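PDB 2NS6: mobilization protein A from Pseudomonas aeruginosa, which nicks one DNA strand at the plasmid origin of transfer and, as part of the relaxosome, starts its conjugative transfer. Local coordinates for residues W57-L62 against Q138-Y143. Residues are numbered along the deposited sequence; the frame is centred on the assembly and turned at random.
Sequences WDAADL and QWFKRY
A hydrogen bond between Trp139 NE1 and Tyr56 OH ties 138-143 to helix 53-63, and beside it Phe140 lands on Ala59 and Ala60. Phe140 alone reaches 57-62, its ring fitting against these two successive small residues. Ala60 CA lies over one ring face, off centre toward the rim, in a CH-pi contact 3.6 Å from the centroid and 23° from the ring normal. Ala60 CB stands on the same face, just outside the CZ-CE2 rim, 3.5 Å from Phe140 CZ, while Ala59 CB meets the ring edge near its plane, 3.4 Å from Phe140 CE1. The backbone N of Ala60 packs 3.3 Å from Phe140 CE1. A chi1 of -56° swings the ring away from the carbonyl of Phe140 and out toward the helix. Trp139 covers the opposite face edge-on, its CD1 3.5 Å above the centre of the Phe140 ring, so the phenyl is clamped between helix backbone and indole edge. Tyr56 meets both aromatic rings. Away from this face, Asp58 makes a salt bridge to Arg19, while Asp61 accepts hydrogen bonds from the backbone N of Ala18 and Arg19 at the start of helix 18-26. The contact joins helix 53-63 to the turn around Phe140, away from the catalytic tyrosine and the manganese sites. Between the two segments it is apolar and probably rests on close fit: the small alanines let the ring reach the helix backbone itself.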
ATOM      1  N   TRP A  57      -1.108   9.414   5.995  1.00 13.95           N
ATOM      2  CA  TRP A  57      -1.403   8.504   7.086  1.00 13.03           C
ATOM      3  C   TRP A  57      -1.716   9.246   8.380  1.00 13.11           C
ATOM      4  O   TRP A  57      -2.508   8.767   9.201  1.00 12.18           O
ATOM      5  CB  TRP A  57      -0.239   7.532   7.261  1.00 11.63           C
ATOM      6  CG  TRP A  57       0.051   6.822   5.970  1.00 11.38           C
ATOM      7  CD1 TRP A  57       1.190   6.900   5.229  1.00  9.13           C
ATOM      8  CD2 TRP A  57      -0.846   5.967   5.248  1.00 10.31           C
ATOM      9  NE1 TRP A  57       1.064   6.144   4.085  1.00 12.13           N
ATOM     10  CE2 TRP A  57      -0.175   5.556   4.077  1.00 10.50           C
ATOM     11  CE3 TRP A  57      -2.151   5.497   5.486  1.00 11.20           C
ATOM     12  CZ2 TRP A  57      -0.770   4.705   3.128  1.00 10.10           C
ATOM     13  CZ3 TRP A  57      -2.740   4.653   4.549  1.00  8.97           C
ATOM     14  CH2 TRP A  57      -2.041   4.262   3.383  1.00 11.11           C
ATOM     15  N   ASP A  58      -1.109  10.418   8.551  1.00 15.69           N
ATOM     16  CA  ASP A  58      -1.368  11.244   9.735  1.00 18.41           C
ATOM     17  C   ASP A  58      -2.847  11.641   9.712  1.00 18.11           C
ATOM     18  O   ASP A  58      -3.543  11.526  10.719  1.00 20.25           O
ATOM     19  CB  ASP A  58      -0.526  12.535   9.722  1.00 18.62           C
ATOM     20  CG  ASP A  58       0.938  12.316  10.112  1.00 21.87           C
ATOM     21  OD1 ASP A  58       1.236  11.434  10.948  1.00 23.82           O
ATOM     22  OD2 ASP A  58       1.800  13.065   9.588  1.00 20.17           O
ATOM     23  N   ALA A  59      -3.311  12.119   8.558  1.00 18.29           N
ATOM     24  CA  ALA A  59      -4.703  12.544   8.397  1.00 19.70           C
ATOM     25  C   ALA A  59      -5.633  11.365   8.632  1.00 19.97           C
ATOM     26  O   ALA A  59      -6.604  11.464   9.384  1.00 20.51           O
ATOM     27  CB  ALA A  59      -4.927  13.119   6.991  1.00 17.92           C
ATOM     28  N   ALA A  60      -5.339  10.246   7.980  1.00 18.50           N
ATOM     29  CA  ALA A  60      -6.157   9.058   8.151  1.00 16.31           C
ATOM     30  C   ALA A  60      -6.342   8.776   9.649  1.00 16.29           C
ATOM     31  O   ALA A  60      -7.455   8.532  10.093  1.00 15.83           O
ATOM     32  CB  ALA A  60      -5.495   7.869   7.462  1.00 13.63           C
ATOM     33  N   ASP A  61      -5.253   8.822  10.420  1.00 16.26           N
ATOM     34  CA  ASP A  61      -5.317   8.572  11.866  1.00 18.32           C
ATOM     35  C   ASP A  61      -6.097   9.672  12.601  1.00 19.71           C
ATOM     36  O   ASP A  61      -6.825   9.397  13.552  1.00 19.64           O
ATOM     37  CB  ASP A  61      -3.910   8.497  12.483  1.00 15.88           C
ATOM     38  CG  ASP A  61      -3.191   7.171  12.194  1.00 18.71           C
ATOM     39  OD1 ASP A  61      -1.955   7.132  12.366  1.00 19.91           O
ATOM     40  OD2 ASP A  61      -3.853   6.176  11.822  1.00 14.70           O
ATOM     41  N   LEU A  62      -5.945  10.913  12.158  1.00 19.57           N
ATOM     42  CA  LEU A  62      -6.616  12.027  12.806  1.00 22.67           C
ATOM     43  C   LEU A  62      -8.049  12.279  12.346  1.00 24.57           C
ATOM     44  O   LEU A  62      -8.834  12.885  13.077  1.00 28.08           O
ATOM     45  CB  LEU A  62      -5.786  13.296  12.610  1.00 22.36           C
ATOM     46  CG  LEU A  62      -6.346  14.601  13.192  1.00 24.91           C
ATOM     47  CD1 LEU A  62      -6.466  14.496  14.712  1.00 24.00           C
ATOM     48  CD2 LEU A  62      -5.423  15.738  12.808  1.00 23.60           C
ATOM     49  N   GLN A 138     -10.956  17.085   5.272  1.00 21.13           N
ATOM     50  CA  GLN A 138     -12.157  16.762   4.494  1.00 20.62           C
ATOM     51  C   GLN A 138     -12.036  15.491   3.663  1.00 19.61           C
ATOM     52  O   GLN A 138     -13.040  14.917   3.241  1.00 19.33           O
ATOM     53  CB  GLN A 138     -12.497  17.917   3.548  1.00 18.90           C
ATOM     54  CG  GLN A 138     -13.778  17.712   2.747  1.00 19.07           C
ATOM     55  CD  GLN A 138     -13.946  18.744   1.645  1.00 20.64           C
ATOM     56  OE1 GLN A 138     -13.690  19.929   1.848  1.00 20.79           O
ATOM     57  NE2 GLN A 138     -14.386  18.296   0.473  1.00 18.64           N
ATOM     58  N   TRP A 139     -10.805  15.056   3.421  1.00 19.89           N
ATOM     59  CA  TRP A 139     -10.570  13.874   2.597  1.00 17.01           C
ATOM     60  C   TRP A 139     -11.263  12.596   3.060  1.00 18.68           C
ATOM     61  O   TRP A 139     -11.813  11.859   2.241  1.00 18.63           O
ATOM     62  CB  TRP A 139      -9.063  13.633   2.454  1.00 16.43           C
ATOM     63  CG  TRP A 139      -8.707  12.461   1.572  1.00 12.16           C
ATOM     64  CD1 TRP A 139      -8.531  11.166   1.967  1.00 11.55           C
ATOM     65  CD2 TRP A 139      -8.554  12.469   0.146  1.00  9.25           C
ATOM     66  NE1 TRP A 139      -8.283  10.370   0.882  1.00 12.02           N
ATOM     67  CE2 TRP A 139      -8.292  11.139  -0.251  1.00  8.76           C
ATOM     68  CE3 TRP A 139      -8.618  13.468  -0.834  1.00 11.70           C
ATOM     69  CZ2 TRP A 139      -8.095  10.777  -1.590  1.00  9.45           C
ATOM     70  CZ3 TRP A 139      -8.421  13.109  -2.173  1.00  7.42           C
ATOM     71  CH2 TRP A 139      -8.164  11.775  -2.535  1.00 10.55           C
ATOM     72  N   PHE A 140     -11.250  12.338   4.366  1.00 20.32           N
ATOM     73  CA  PHE A 140     -11.838  11.119   4.906  1.00 20.26           C
ATOM     74  C   PHE A 140     -13.310  11.213   5.332  1.00 23.17           C
ATOM     75  O   PHE A 140     -13.880  10.252   5.861  1.00 23.24           O
ATOM     76  CB  PHE A 140     -10.975  10.615   6.069  1.00 19.53           C
ATOM     77  CG  PHE A 140      -9.527  10.378   5.694  1.00 19.26           C
ATOM     78  CD1 PHE A 140      -8.585  11.398   5.800  1.00 17.11           C
ATOM     79  CD2 PHE A 140      -9.114   9.132   5.226  1.00 17.05           C
ATOM     80  CE1 PHE A 140      -7.246  11.174   5.446  1.00 18.62           C
ATOM     81  CE2 PHE A 140      -7.783   8.897   4.869  1.00 14.52           C
ATOM     82  CZ  PHE A 140      -6.848   9.922   4.978  1.00 18.84           C
ATOM     83  N   LYS A 141     -13.928  12.366   5.105  1.00 22.92           N
ATOM     84  CA  LYS A 141     -15.331  12.534   5.448  1.00 23.44           C
ATOM     85  C   LYS A 141     -16.137  11.647   4.512  1.00 23.69           C
ATOM     86  O   LYS A 141     -15.584  11.031   3.590  1.00 21.25           O
ATOM     87  CB  LYS A 141     -15.747  14.002   5.284  1.00 25.21           C
ATOM     88  CG  LYS A 141     -15.100  14.947   6.296  1.00 26.02           C
ATOM     89  CD  LYS A 141     -15.278  16.414   5.906  1.00 30.03           C
ATOM     90  CE  LYS A 141     -14.766  17.346   6.998  1.00 31.75           C
ATOM     91  NZ  LYS A 141     -14.069  18.549   6.429  1.00 33.65           N
ATOM     92  N   ARG A 142     -17.442  11.570   4.757  1.00 23.01           N
ATOM     93  CA  ARG A 142     -18.329  10.766   3.933  1.00 24.19           C
ATOM     94  C   ARG A 142     -18.365  11.336   2.528  1.00 24.22           C
ATOM     95  O   ARG A 142     -18.209  12.538   2.334  1.00 22.04           O
ATOM     96  CB  ARG A 142     -19.736  10.755   4.533  1.00 27.33           C
ATOM     97  CG  ARG A 142     -19.776  10.166   5.932  1.00 31.16           C
ATOM     98  CD  ARG A 142     -21.163  10.217   6.554  1.00 32.78           C
ATOM     99  NE  ARG A 142     -21.125   9.804   7.957  1.00 33.77           N
ATOM    100  CZ  ARG A 142     -20.761   8.593   8.374  1.00 35.22           C
ATOM    101  NH1 ARG A 142     -20.402   7.660   7.499  1.00 35.32           N
ATOM    102  NH2 ARG A 142     -20.749   8.315   9.670  1.00 34.74           N
ATOM    103  N   TYR A 143     -18.565  10.459   1.552  1.00 24.65           N
ATOM    104  CA  TYR A 143     -18.617  10.858   0.150  1.00 24.69           C
ATOM    105  C   TYR A 143     -19.964  11.493  -0.174  1.00 24.48           C
ATOM    106  O   TYR A 143     -20.994  11.070   0.348  1.00 25.92           O
ATOM    107  CB  TYR A 143     -18.411   9.630  -0.736  1.00 22.58           C
ATOM    108  CG  TYR A 143     -18.399   9.919  -2.216  1.00 21.54           C
ATOM    109  CD1 TYR A 143     -17.407  10.716  -2.781  1.00 22.66           C
ATOM    110  CD2 TYR A 143     -19.355   9.359  -3.061  1.00 22.32           C
ATOM    111  CE1 TYR A 143     -17.366  10.944  -4.153  1.00 23.68           C
ATOM    112  CE2 TYR A 143     -19.321   9.579  -4.433  1.00 22.28           C
ATOM    113  CZ  TYR A 143     -18.325  10.369  -4.972  1.00 23.12           C
ATOM    114  OH  TYR A 143     -18.272  10.567  -6.335  1.00 24.61           O
TER